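Local coordinates for putative cytochrome P450 120 (Synechocystis sp., PDB 2VE3), which probably acts as a heme-dependent monooxygenase of the cytochrome P450 family and binds retinoic acid beside its heme, at residues Leu11-Gly16 / His335-Trp340; Thr116-Leu121 / Leu293-Leu298; Val141-Gln146 / Leu436-His441; Leu308-Arg313 / Phe362-Phe367. One frame throughout, in Å; residues are numbered along the deposited sequence.

Contact 1 (Leu11-Gly16 / His335-Trp340); sequences LPIPPG and HFPKGW
The proline-rich N-terminal segment of the P450 chain meets the β-hairpin of strands 329-331 and 334-336 where P12 and I13 run past H335. One hydrogen bond ties the two backbones: H335 N donates to P12 O over 2.7 Å, nearly straight at 165°. Just beside it, L11 O lies 3.5 Å from H335 CB. The imidazole itself leads away from the N-terminal segment, and its NE2 is hydrogen-bonded to D328, whose other carboxylate oxygen accepts from K338 N. I13 supplies most of the apolar contact through two branches. With chi1 at 62°, CG1 sits between the backbone N and carbonyl carbon, which sets I13 CG2 at 3.8 Å from P337 CG. I13 CD1 reaches the indole, 3.6 Å from W340 CH2. Behind these contacts the chain leaves the hairpin through a type II turn, P337 to W340, closed by W340 N to P337 O and with G339 in its third position; W340 leads directly into strand 341-345 of the main β-sheet. The turn folds the P337 ring between two flat groups: P337 CG stands 3.6 Å above the centre of the W340 ring, while P337 CA lies over one face of the H335 ring, toward its rim. P14 covers the H335 carbonyl, P14 CD at 3.8 Å from H335 O, and also touches I57 of strand 54-59.

Contact 2 (Thr116-Leu121 / Leu293-Leu298); sequences TLDSYL and LTAETL
D118 and A295 mark the closest backbone approach, their CA atoms 5.5 Å apart, where helix 114-118 comes up to the weakly bonded turn 295-298. The L121 and A295 side chains both set out toward the opposite segment. L121 CD1 does most of the touching: it lies over the start of the 295-298 turn, 3.4 Å from A295 N and 3.7 Å from A295 CB, and presses unusually close on A295 CA, at 3.5 Å. L121 CD1 also meets L298 CD1 at 3.8 Å, the two leucines reaching toward each other tip to tip. The A295 methyl also rests against the D118 carboxylate, with A295 CB 3.5 Å from D118 CG. At the outer margin D118 OD2 and E296 OE1 come within 3.4 Å, two acceptors with their carboxylate planes 66° apart. Such proximity would be expected to raise the proton affinity of one or both acids, and a long, weak ion pair from K299 to D118 may partly offset it. L121 also packs on L399 and L403 of helix 394-411, so it sits where the start of helix 121-137, that heme-side helix and the turn leading toward helix 302-314 come together.

Contact 3 (Val141-Gln146 / Leu436-His441); sequences VIWYPQ and LRVKLH
V141 and V438 face each other as an antiparallel hydrogen-bonded pair, V141 N to V438 O at 2.8 Å and V438 N to V141 O at 2.9 Å. A third bond, W143 N to L436 O, carries the pairing into the first turn of helix 143-159. The tight side is the one with V141, V438 and W143. There the benzo part of the indole crosses V438, with CE3 of W143 at 3.5 Å from V438 CG2, and W143 CH2 reaches L440 CD2 at 3.6 Å. W135 and W414 meet the same indole edge-to-face. The opposite side is the more exposed one: I142 and R437, a non-hydrogen-bonded pair, lie side by side pointing the same way. The extended R437 chain carries its guanidinium along the isoleucine to a salt bridge with E140. Strand 437-442 thus runs between strands 140-142 and 412-416 in a small antiparallel sheet, an arrangement typical of the P450 fold, where such a sheet leads into the E helix.

Contact 4 (Leu308-Arg313 / Phe362-Phe367); sequences LQEVLR and FDPERF
E310 and R366 make the salt bridge at the centre of this contact, with R366 NE 3.2 Å from E310 OE2, the acceptor near the guanidinium plane but the donor above the carboxylate plane. The same oxygen takes a straighter bond from the backbone, D363 N to E310 OE2 at 2.8 Å and 174°, on its anti side. From within the helix R313 grips the carboxylate side-on, NE to OE1 of E310 and NH2 to OE2, both on the syn side but about 30° out of the carboxylate plane. OE2 thus accepts three donors, which fixes the rotation of the buried acid and probably favours its charged form. Around this network, Q309 CB sits over the centre of the F367 ring, 3.7 Å from its centroid in a CH-pi contact, and E310 OE1 meets that ring's edge. Further out, backbone carbonyls of D358, P357 and K361 hold the R366 guanidinium, and those of P359 and H350 hold R313. This is the ExxR motif of the P450 K helix joined by the arginine of the PERF loop; it ties helix 302-314 to the loop between helices 346-349 and 394-411, with F362 reaching helix 241-272.

Contact 4 lies nearest the heme: L312 in its helix touches the heme, the V311 side chain is about 8 Å from it, and the Q309 side chain is about 11 Å from that of C391, the probable axial ligand. Contacts 2 and 3 lie in the helical part of the fold, each with its centre about 23 Å from that of contact 4; the weak turn of contact 2 is followed directly by the helix of contact 4. In contact 3, the Y144 side chain comes about 10 Å from retinoic acid. Contact 1 stands apart in the β-rich region, its centre 48 Å from that of contact 2 and 46 Å from that of contact 3, both across the chain's centre.

Contact 1 (Leu11-Gly16 / His335-Trp340)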
loop_
_atom_site.group_PDB
_atom_site.type_symbol
_atom_site.label_atom_id
_atom_site.label_comp_id
_atom_site.label_asym_id
_atom_site.label_seq_id
_atom_site.Cartn_x
_atom_site.Cartn_y
_atom_site.Cartn_z
ATOM N N LEU A 11 -19.400 -21.851 -22.114
ATOM C CA LEU A 11 -17.993 -21.470 -22.252
ATOM C C LEU A 11 -17.087 -22.213 -21.251
ATOM O O LEU A 11 -17.537 -22.576 -20.163
ATOM C CB LEU A 11 -17.853 -19.951 -22.081
ATOM C CG LEU A 11 -18.539 -19.035 -23.105
ATOM C CD1 LEU A 11 -18.621 -17.634 -22.574
ATOM C CD2 LEU A 11 -17.833 -19.040 -24.453
ATOM N N PRO A 12 -15.803 -22.435 -21.603
ATOM C CA PRO A 12 -14.930 -23.147 -20.662
ATOM C C PRO A 12 -14.459 -22.257 -19.503
ATOM O O PRO A 12 -14.501 -21.031 -19.614
ATOM C CB PRO A 12 -13.733 -23.512 -21.530
ATOM C CG PRO A 12 -13.650 -22.367 -22.506
ATOM C CD PRO A 12 -15.078 -22.038 -22.826
ATOM N N ILE A 13 -14.015 -22.875 -18.409
ATOM C CA ILE A 13 -13.319 -22.157 -17.327
ATOM C C ILE A 13 -11.804 -22.110 -17.618
ATOM O O ILE A 13 -11.287 -22.994 -18.307
ATOM C CB ILE A 13 -13.599 -22.766 -15.899
ATOM C CG1 ILE A 13 -13.092 -24.206 -15.791
ATOM C CG2 ILE A 13 -15.086 -22.649 -15.529
ATOM C CD1 ILE A 13 -13.203 -24.813 -14.390
ATOM N N PRO A 14 -11.093 -21.073 -17.100
ATOM C CA PRO A 14 -9.669 -20.896 -17.383
ATOM C C PRO A 14 -8.806 -22.113 -17.075
ATOM O O PRO A 14 -9.198 -22.951 -16.258
ATOM C CB PRO A 14 -9.287 -19.729 -16.475
ATOM C CG PRO A 14 -10.533 -18.946 -16.363
ATOM C CD PRO A 14 -11.594 -19.988 -16.236
ATOM N N PRO A 15 -7.635 -22.222 -17.736
ATOM C CA PRO A 15 -6.701 -23.296 -17.390
ATOM C C PRO A 15 -6.015 -23.012 -16.058
ATOM O O PRO A 15 -5.890 -21.855 -15.676
ATOM C CB PRO A 15 -5.681 -23.260 -18.532
ATOM C CG PRO A 15 -5.722 -21.832 -19.037
ATOM C CD PRO A 15 -7.140 -21.370 -18.837
ATOM N N GLY A 16 -5.568 -24.052 -15.366
ATOM C CA GLY A 16 -4.932 -23.880 -14.066
ATOM C C GLY A 16 -5.179 -25.040 -13.116
ATOM O O GLY A 16 -6.213 -25.706 -13.208
ATOM N N HIS A 335 -15.745 -18.676 -18.975
ATOM C CA HIS A 335 -16.787 -18.584 -17.959
ATOM C C HIS A 335 -16.127 -18.195 -16.630
ATOM O O HIS A 335 -15.210 -18.871 -16.174
ATOM C CB HIS A 335 -17.510 -19.934 -17.852
ATOM C CG HIS A 335 -18.602 -19.972 -16.831
ATOM N ND1 HIS A 335 -18.883 -21.102 -16.094
ATOM C CD2 HIS A 335 -19.486 -19.029 -16.426
ATOM C CE1 HIS A 335 -19.891 -20.854 -15.275
ATOM N NE2 HIS A 335 -20.270 -19.602 -15.451
ATOM N N PHE A 336 -16.547 -17.058 -16.069
ATOM C CA PHE A 336 -16.156 -16.630 -14.722
ATOM C C PHE A 336 -17.342 -16.970 -13.809
ATOM O O PHE A 336 -18.307 -16.203 -13.729
ATOM C CB PHE A 336 -15.848 -15.117 -14.681
ATOM C CG PHE A 336 -14.465 -14.740 -15.187
ATOM C CD1 PHE A 336 -13.602 -13.996 -14.390
ATOM C CD2 PHE A 336 -14.037 -15.108 -16.467
ATOM C CE1 PHE A 336 -12.329 -13.625 -14.856
ATOM C CE2 PHE A 336 -12.771 -14.754 -16.933
ATOM C CZ PHE A 336 -11.921 -14.001 -16.131
ATOM N N PRO A 337 -17.296 -18.142 -13.150
ATOM C CA PRO A 337 -18.461 -18.663 -12.414
ATOM C C PRO A 337 -18.828 -17.902 -11.138
ATOM O O PRO A 337 -17.958 -17.510 -10.357
ATOM C CB PRO A 337 -18.053 -20.102 -12.086
ATOM C CG PRO A 337 -16.826 -20.387 -12.978
ATOM C CD PRO A 337 -16.157 -19.073 -13.099
ATOM N N LYS A 338 -20.127 -17.697 -10.941
ATOM C CA LYS A 338 -20.656 -17.084 -9.720
ATOM C C LYS A 338 -20.061 -17.706 -8.444
ATOM O O LYS A 338 -20.005 -18.933 -8.305
ATOM C CB LYS A 338 -22.189 -17.176 -9.726
ATOM C CG LYS A 338 -22.847 -16.822 -8.407
ATOM C CD LYS A 338 -24.312 -16.512 -8.582
ATOM C CE LYS A 338 -24.946 -16.180 -7.250
ATOM N NZ LYS A 338 -24.935 -17.369 -6.342
ATOM N N GLY A 339 -19.600 -16.859 -7.523
ATOM C CA GLY A 339 -19.087 -17.336 -6.234
ATOM C C GLY A 339 -17.603 -17.670 -6.216
ATOM O O GLY A 339 -17.001 -17.850 -5.146
ATOM N N TRP A 340 -17.010 -17.780 -7.398
ATOM C CA TRP A 340 -15.567 -17.900 -7.507
ATOM C C TRP A 340 -15.014 -16.501 -7.284
ATOM O O TRP A 340 -15.746 -15.512 -7.426
ATOM C CB TRP A 340 -15.177 -18.356 -8.908
ATOM C CG TRP A 340 -15.363 -19.809 -9.218
ATOM C CD1 TRP A 340 -16.387 -20.634 -8.814
ATOM C CD2 TRP A 340 -14.529 -20.593 -10.078
ATOM N NE1 TRP A 340 -16.207 -21.899 -9.340
ATOM C CE2 TRP A 340 -15.081 -21.894 -10.127
ATOM C CE3 TRP A 340 -13.356 -20.326 -10.795
ATOM C CZ2 TRP A 340 -14.497 -22.923 -10.877
ATOM C CZ3 TRP A 340 -12.773 -21.341 -11.528
ATOM C CH2 TRP A 340 -13.343 -22.626 -11.566
#

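Contact 2 (Thr116-Leu121 / Leu293-Leu298)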
loop_
_atom_site.group_PDB
_atom_site.type_symbol
_atom_site.label_atom_id
_atom_site.label_comp_id
_atom_site.label_asym_id
_atom_site.label_seq_id
_atom_site.Cartn_x
_atom_site.Cartn_y
_atom_site.Cartn_z
ATOM N N THR A 116 -6.314 19.442 4.788
ATOM C CA THR A 116 -5.962 18.641 5.975
ATOM C C THR A 116 -4.584 17.997 5.789
ATOM O O THR A 116 -3.832 17.813 6.747
ATOM C CB THR A 116 -7.007 17.534 6.259
ATOM O OG1 THR A 116 -8.307 18.119 6.397
ATOM C CG2 THR A 116 -6.665 16.744 7.540
ATOM N N LEU A 117 -4.279 17.646 4.547
ATOM C CA LEU A 117 -2.971 17.118 4.195
ATOM C C LEU A 117 -1.901 18.199 4.338
ATOM O O LEU A 117 -0.809 17.939 4.847
ATOM C CB LEU A 117 -2.995 16.570 2.769
ATOM C CG LEU A 117 -3.909 15.383 2.481
ATOM C CD1 LEU A 117 -3.797 15.045 1.015
ATOM C CD2 LEU A 117 -3.577 14.167 3.350
ATOM N N ASP A 118 -2.233 19.413 3.892
ATOM C CA ASP A 118 -1.356 20.570 4.034
ATOM C C ASP A 118 -0.979 20.789 5.502
ATOM O O ASP A 118 0.171 21.106 5.812
ATOM C CB ASP A 118 -2.025 21.819 3.453
ATOM C CG ASP A 118 -2.094 21.809 1.919
ATOM O OD1 ASP A 118 -1.851 20.757 1.285
ATOM O OD2 ASP A 118 -2.403 22.875 1.341
ATOM N N SER A 119 -1.940 20.582 6.402
ATOM C CA SER A 119 -1.698 20.717 7.841
ATOM C C SER A 119 -0.884 19.581 8.452
ATOM O O SER A 119 -0.370 19.726 9.563
ATOM C CB SER A 119 -3.017 20.908 8.614
ATOM O OG SER A 119 -3.836 19.755 8.578
ATOM N N TYR A 120 -0.760 18.457 7.742
ATOM C CA TYR A 120 0.063 17.329 8.211
ATOM C C TYR A 120 1.568 17.607 8.094
ATOM O O TYR A 120 2.374 17.031 8.827
ATOM C CB TYR A 120 -0.274 16.046 7.443
ATOM C CG TYR A 120 -1.555 15.333 7.848
ATOM C CD1 TYR A 120 -2.086 15.461 9.134
ATOM C CD2 TYR A 120 -2.210 14.483 6.950
ATOM C CE1 TYR A 120 -3.257 14.783 9.509
ATOM C CE2 TYR A 120 -3.375 13.798 7.313
ATOM C CZ TYR A 120 -3.895 13.954 8.591
ATOM O OH TYR A 120 -5.041 13.281 8.959
ATOM N N LEU A 121 1.933 18.496 7.178
ATOM C CA LEU A 121 3.339 18.706 6.793
ATOM C C LEU A 121 4.383 18.969 7.890
ATOM O O LEU A 121 5.394 18.254 7.935
ATOM C CB LEU A 121 3.455 19.780 5.713
ATOM C CG LEU A 121 3.204 19.289 4.299
ATOM C CD1 LEU A 121 3.818 20.279 3.347
ATOM C CD2 LEU A 121 3.844 17.923 4.135
ATOM N N LEU A 293 10.019 24.842 3.754
ATOM C CA LEU A 293 9.374 23.948 2.796
ATOM C C LEU A 293 7.872 23.866 3.106
ATOM O O LEU A 293 7.477 23.332 4.148
ATOM C CB LEU A 293 10.019 22.552 2.846
ATOM C CG LEU A 293 9.658 21.498 1.786
ATOM C CD1 LEU A 293 10.584 20.292 1.878
ATOM C CD2 LEU A 293 8.203 21.054 1.872
ATOM N N THR A 294 7.051 24.393 2.199
ATOM C CA THR A 294 5.592 24.403 2.363
ATOM C C THR A 294 4.888 23.417 1.441
ATOM O O THR A 294 5.497 22.850 0.542
ATOM C CB THR A 294 4.993 25.802 2.094
ATOM O OG1 THR A 294 5.806 26.497 1.144
ATOM C CG2 THR A 294 4.908 26.610 3.381
ATOM N N ALA A 295 3.592 23.234 1.675
ATOM C CA ALA A 295 2.742 22.403 0.832
ATOM C C ALA A 295 2.690 22.899 -0.613
ATOM O O ALA A 295 2.545 22.102 -1.541
ATOM C CB ALA A 295 1.341 22.325 1.421
ATOM N N GLU A 296 2.805 24.211 -0.800
ATOM C CA GLU A 296 2.770 24.787 -2.141
ATOM C C GLU A 296 4.119 24.604 -2.856
ATOM O O GLU A 296 4.177 24.601 -4.085
ATOM C CB GLU A 296 2.331 26.265 -2.111
ATOM C CG GLU A 296 1.118 26.588 -1.181
ATOM C CD GLU A 296 -0.087 25.641 -1.357
ATOM O OE1 GLU A 296 -0.235 24.704 -0.531
ATOM O OE2 GLU A 296 -0.877 25.827 -2.316
ATOM N N THR A 297 5.192 24.438 -2.082
ATOM C CA THR A 297 6.522 24.149 -2.627
ATOM C C THR A 297 6.606 22.756 -3.277
ATOM O O THR A 297 7.131 22.605 -4.391
ATOM C CB THR A 297 7.609 24.319 -1.545
ATOM O OG1 THR A 297 7.714 25.711 -1.204
ATOM C CG2 THR A 297 8.971 23.809 -2.031
ATOM N N LEU A 298 6.083 21.750 -2.582
ATOM C CA LEU A 298 6.007 20.379 -3.100
ATOM C C LEU A 298 5.104 20.241 -4.332
ATOM O O LEU A 298 5.213 19.269 -5.083
ATOM C CB LEU A 298 5.517 19.430 -2.004
ATOM C CG LEU A 298 6.335 19.294 -0.716
ATOM C CD1 LEU A 298 5.509 18.605 0.362
ATOM C CD2 LEU A 298 7.658 18.560 -0.946
#

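Contact 3 (Val141-Gln146 / Leu436-His441)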
loop_
_atom_site.group_PDB
_atom_site.type_symbol
_atom_site.label_atom_id
_atom_site.label_comp_id
_atom_site.label_asym_id
_atom_site.label_seq_id
_atom_site.Cartn_x
_atom_site.Cartn_y
_atom_site.Cartn_z
ATOM N N VAL A 141 24.121 2.254 6.867
ATOM C CA VAL A 141 22.747 2.116 7.357
ATOM C C VAL A 141 22.084 0.892 6.723
ATOM O O VAL A 141 22.032 0.774 5.503
ATOM C CB VAL A 141 21.903 3.386 7.107
ATOM C CG1 VAL A 141 20.489 3.236 7.702
ATOM C CG2 VAL A 141 22.593 4.606 7.699
ATOM N N ILE A 142 21.619 -0.037 7.560
ATOM C CA ILE A 142 20.726 -1.116 7.105
ATOM C C ILE A 142 19.322 -0.501 6.988
ATOM O O ILE A 142 18.583 -0.447 7.979
ATOM C CB ILE A 142 20.746 -2.332 8.073
ATOM C CG1 ILE A 142 22.184 -2.840 8.244
ATOM C CG2 ILE A 142 19.796 -3.440 7.594
ATOM C CD1 ILE A 142 22.334 -4.023 9.233
ATOM N N TRP A 143 18.973 -0.023 5.786
ATOM C CA TRP A 143 17.883 0.956 5.648
ATOM C C TRP A 143 16.473 0.431 5.833
ATOM O O TRP A 143 15.647 1.105 6.441
ATOM C CB TRP A 143 17.927 1.694 4.305
ATOM C CG TRP A 143 17.651 3.156 4.408
ATOM C CD1 TRP A 143 17.082 3.813 5.458
ATOM C CD2 TRP A 143 17.931 4.151 3.411
ATOM N NE1 TRP A 143 17.004 5.166 5.189
ATOM C CE2 TRP A 143 17.522 5.397 3.939
ATOM C CE3 TRP A 143 18.500 4.111 2.123
ATOM C CZ2 TRP A 143 17.663 6.596 3.225
ATOM C CZ3 TRP A 143 18.654 5.308 1.421
ATOM C CH2 TRP A 143 18.234 6.529 1.974
ATOM N N TYR A 144 16.175 -0.744 5.294
ATOM C CA TYR A 144 14.792 -1.183 5.287
ATOM C C TYR A 144 14.107 -1.114 6.691
ATOM O O TYR A 144 13.063 -0.486 6.813
ATOM C CB TYR A 144 14.609 -2.524 4.552
ATOM C CG TYR A 144 13.165 -2.973 4.541
ATOM C CD1 TYR A 144 12.228 -2.375 3.680
ATOM C CD2 TYR A 144 12.724 -3.974 5.413
ATOM C CE1 TYR A 144 10.894 -2.756 3.689
ATOM C CE2 TYR A 144 11.390 -4.380 5.419
ATOM C CZ TYR A 144 10.481 -3.760 4.560
ATOM O OH TYR A 144 9.173 -4.162 4.579
ATOM N N PRO A 145 14.717 -1.713 7.748
ATOM C CA PRO A 145 14.151 -1.682 9.112
ATOM C C PRO A 145 14.022 -0.279 9.691
ATOM O O PRO A 145 13.114 -0.016 10.487
ATOM C CB PRO A 145 15.181 -2.467 9.941
ATOM C CG PRO A 145 15.929 -3.279 8.964
ATOM C CD PRO A 145 15.981 -2.473 7.716
ATOM N N GLN A 146 14.934 0.603 9.294
ATOM C CA GLN A 146 14.879 2.021 9.641
ATOM C C GLN A 146 13.689 2.744 9.021
ATOM O O GLN A 146 13.035 3.535 9.689
ATOM C CB GLN A 146 16.168 2.731 9.224
ATOM C CG GLN A 146 17.382 2.380 10.073
ATOM C CD GLN A 146 17.194 2.677 11.551
ATOM O OE1 GLN A 146 16.916 3.818 11.956
ATOM N NE2 GLN A 146 17.371 1.648 12.370
ATOM N N LEU A 436 18.515 -3.440 2.259
ATOM C CA LEU A 436 18.973 -2.171 1.680
ATOM C C LEU A 436 20.113 -1.530 2.451
ATOM O O LEU A 436 19.919 -0.559 3.196
ATOM C CB LEU A 436 17.813 -1.184 1.539
ATOM C CG LEU A 436 17.415 -0.590 0.184
ATOM C CD1 LEU A 436 16.892 0.821 0.398
ATOM C CD2 LEU A 436 18.492 -0.648 -0.907
ATOM N N ARG A 437 21.316 -2.062 2.253
ATOM C CA ARG A 437 22.495 -1.549 2.934
ATOM C C ARG A 437 23.046 -0.382 2.138
ATOM O O ARG A 437 23.336 -0.519 0.950
ATOM C CB ARG A 437 23.549 -2.645 3.081
ATOM C CG ARG A 437 23.044 -3.866 3.829
ATOM C CD ARG A 437 24.120 -4.943 3.984
ATOM N NE ARG A 437 23.674 -5.947 4.951
ATOM C CZ ARG A 437 23.751 -5.798 6.273
ATOM N NH1 ARG A 437 24.274 -4.692 6.791
ATOM N NH2 ARG A 437 23.305 -6.756 7.082
ATOM N N VAL A 438 23.175 0.762 2.801
ATOM C CA VAL A 438 23.589 2.022 2.163
ATOM C C VAL A 438 24.621 2.779 2.999
ATOM O O VAL A 438 24.804 2.486 4.174
ATOM C CB VAL A 438 22.377 2.964 1.925
ATOM C CG1 VAL A 438 21.357 2.310 0.999
ATOM C CG2 VAL A 438 21.729 3.385 3.265
ATOM N N LYS A 439 25.314 3.722 2.369
ATOM C CA LYS A 439 26.008 4.791 3.073
ATOM C C LYS A 439 25.439 6.068 2.501
ATOM O O LYS A 439 25.322 6.190 1.278
ATOM C CB LYS A 439 27.519 4.744 2.816
ATOM C CG LYS A 439 28.298 3.962 3.868
ATOM C CD LYS A 439 29.637 3.481 3.333
ATOM C CE LYS A 439 30.192 2.345 4.192
ATOM N NZ LYS A 439 31.321 1.680 3.494
ATOM N N LEU A 440 25.058 7.002 3.369
ATOM C CA LEU A 440 24.654 8.329 2.918
ATOM C C LEU A 440 25.864 9.265 2.928
ATOM O O LEU A 440 26.677 9.237 3.855
ATOM C CB LEU A 440 23.520 8.904 3.783
ATOM C CG LEU A 440 22.204 8.140 4.043
ATOM C CD1 LEU A 440 21.143 9.098 4.591
ATOM C CD2 LEU A 440 21.657 7.405 2.835
ATOM N N HIS A 441 25.993 10.082 1.892
ATOM C CA HIS A 441 27.034 11.101 1.869
ATOM C C HIS A 441 26.362 12.460 1.911
ATOM O O HIS A 441 25.566 12.789 1.027
ATOM C CB HIS A 441 27.907 10.994 0.614
ATOM C CG HIS A 441 27.894 9.646 -0.033
ATOM N ND1 HIS A 441 27.380 9.439 -1.297
ATOM C CD2 HIS A 441 28.336 8.439 0.396
ATOM C CE1 HIS A 441 27.494 8.162 -1.612
ATOM N NE2 HIS A 441 28.068 7.532 -0.601
#

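Contact 4 (Leu308-Arg313 / Phe362-Phe367)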
loop_
_atom_site.group_PDB
_atom_site.type_symbol
_atom_site.label_atom_id
_atom_site.label_comp_id
_atom_site.label_asym_id
_atom_site.label_seq_id
_atom_site.Cartn_x
_atom_site.Cartn_y
_atom_site.Cartn_z
ATOM N N LEU A 308 8.002 9.430 -9.215
ATOM C CA LEU A 308 7.219 8.733 -8.207
ATOM C C LEU A 308 6.117 7.870 -8.835
ATOM O O LEU A 308 5.904 6.746 -8.388
ATOM C CB LEU A 308 6.722 9.705 -7.125
ATOM C CG LEU A 308 7.802 10.398 -6.291
ATOM C CD1 LEU A 308 7.187 11.449 -5.357
ATOM C CD2 LEU A 308 8.655 9.405 -5.485
ATOM N N GLN A 309 5.494 8.353 -9.917
ATOM C CA GLN A 309 4.631 7.504 -10.754
ATOM C C GLN A 309 5.358 6.237 -11.242
ATOM O O GLN A 309 4.776 5.146 -11.273
ATOM C CB GLN A 309 4.104 8.272 -11.990
ATOM C CG GLN A 309 3.073 9.423 -11.721
ATOM C CD GLN A 309 1.695 8.917 -11.339
ATOM O OE1 GLN A 309 1.484 8.407 -10.231
ATOM N NE2 GLN A 309 0.742 9.067 -12.245
ATOM N N GLU A 310 6.624 6.399 -11.631
ATOM C CA GLU A 310 7.406 5.306 -12.197
ATOM C C GLU A 310 7.979 4.322 -11.153
ATOM O O GLU A 310 8.090 3.120 -11.430
ATOM C CB GLU A 310 8.492 5.852 -13.150
ATOM C CG GLU A 310 9.478 4.825 -13.717
ATOM C CD GLU A 310 8.852 3.767 -14.612
ATOM O OE1 GLU A 310 7.609 3.642 -14.666
ATOM O OE2 GLU A 310 9.623 3.045 -15.280
ATOM N N VAL A 311 8.326 4.826 -9.970
ATOM C CA VAL A 311 8.663 3.950 -8.820
ATOM C C VAL A 311 7.489 2.999 -8.540
ATOM O O VAL A 311 7.667 1.780 -8.528
ATOM C CB VAL A 311 9.056 4.762 -7.534
ATOM C CG1 VAL A 311 9.104 3.867 -6.319
ATOM C CG2 VAL A 311 10.411 5.429 -7.693
ATOM N N LEU A 312 6.292 3.560 -8.342
ATOM C CA LEU A 312 5.061 2.783 -8.074
ATOM C C LEU A 312 4.693 1.843 -9.221
ATOM O O LEU A 312 4.038 0.811 -9.011
ATOM C CB LEU A 312 3.867 3.722 -7.791
ATOM C CG LEU A 312 3.915 4.651 -6.562
ATOM C CD1 LEU A 312 2.686 5.537 -6.492
ATOM C CD2 LEU A 312 4.113 3.901 -5.249
ATOM N N ARG A 313 5.087 2.224 -10.441
ATOM C CA ARG A 313 4.825 1.415 -11.615
ATOM C C ARG A 313 5.723 0.186 -11.561
ATOM O O ARG A 313 5.243 -0.940 -11.617
ATOM C CB ARG A 313 5.050 2.231 -12.910
ATOM C CG ARG A 313 4.412 1.653 -14.174
ATOM C CD ARG A 313 5.257 0.534 -14.822
ATOM N NE ARG A 313 6.657 0.918 -15.066
ATOM C CZ ARG A 313 7.614 0.090 -15.504
ATOM N NH1 ARG A 313 7.347 -1.178 -15.767
ATOM N NH2 ARG A 313 8.847 0.535 -15.671
ATOM N N PHE A 362 13.556 1.201 -15.392
ATOM C CA PHE A 362 13.102 2.357 -14.642
ATOM C C PHE A 362 13.246 3.609 -15.505
ATOM O O PHE A 362 14.357 4.111 -15.705
ATOM C CB PHE A 362 13.906 2.470 -13.336
ATOM C CG PHE A 362 13.523 3.633 -12.473
ATOM C CD1 PHE A 362 12.293 3.664 -11.823
ATOM C CD2 PHE A 362 14.400 4.693 -12.291
ATOM C CE1 PHE A 362 11.928 4.739 -11.029
ATOM C CE2 PHE A 362 14.036 5.786 -11.495
ATOM C CZ PHE A 362 12.798 5.800 -10.852
ATOM N N ASP A 363 12.120 4.109 -16.014
ATOM C CA ASP A 363 12.118 5.275 -16.908
ATOM C C ASP A 363 10.970 6.267 -16.635
ATOM O O ASP A 363 9.864 6.074 -17.106
ATOM C CB ASP A 363 12.085 4.800 -18.370
ATOM C CG ASP A 363 11.983 5.944 -19.367
ATOM O OD1 ASP A 363 12.482 7.078 -19.087
ATOM O OD2 ASP A 363 11.390 5.692 -20.443
ATOM N N PRO A 364 11.229 7.302 -15.828
ATOM C CA PRO A 364 10.322 8.413 -15.560
ATOM C C PRO A 364 9.699 9.108 -16.802
ATOM O O PRO A 364 8.578 9.620 -16.712
ATOM C CB PRO A 364 11.207 9.376 -14.783
ATOM C CG PRO A 364 12.114 8.467 -14.026
ATOM C CD PRO A 364 12.459 7.418 -15.033
ATOM N N GLU A 365 10.419 9.108 -17.927
ATOM C CA GLU A 365 9.968 9.726 -19.181
ATOM C C GLU A 365 8.705 9.096 -19.766
ATOM O O GLU A 365 8.184 9.598 -20.742
ATOM C CB GLU A 365 11.074 9.700 -20.254
ATOM C CG GLU A 365 12.392 10.330 -19.841
ATOM C CD GLU A 365 12.276 11.814 -19.565
ATOM O OE1 GLU A 365 11.736 12.544 -20.420
ATOM O OE2 GLU A 365 12.726 12.257 -18.495
ATOM N N ARG A 366 8.229 7.989 -19.195
ATOM C CA ARG A 366 6.962 7.399 -19.615
ATOM C C ARG A 366 5.806 8.305 -19.195
ATOM O O ARG A 366 4.749 8.304 -19.825
ATOM C CB ARG A 366 6.757 5.997 -19.013
ATOM C CG ARG A 366 7.864 4.972 -19.234
ATOM C CD ARG A 366 7.559 3.701 -18.404
ATOM N NE ARG A 366 8.671 2.748 -18.309
ATOM C CZ ARG A 366 8.957 1.812 -19.212
ATOM N NH1 ARG A 366 8.240 1.708 -20.320
ATOM N NH2 ARG A 366 9.983 0.989 -19.024
ATOM N N PHE A 367 6.012 9.075 -18.129
ATOM C CA PHE A 367 4.952 9.916 -17.562
ATOM C C PHE A 367 5.081 11.407 -17.938
ATOM O O PHE A 367 4.270 12.243 -17.509
ATOM C CB PHE A 367 4.832 9.673 -16.042
ATOM C CG PHE A 367 4.484 8.246 -15.707
ATOM C CD1 PHE A 367 3.150 7.834 -15.683
ATOM C CD2 PHE A 367 5.485 7.301 -15.504
ATOM C CE1 PHE A 367 2.818 6.522 -15.430
ATOM C CE2 PHE A 367 5.162 5.985 -15.250
ATOM C CZ PHE A 367 3.813 5.595 -15.216
#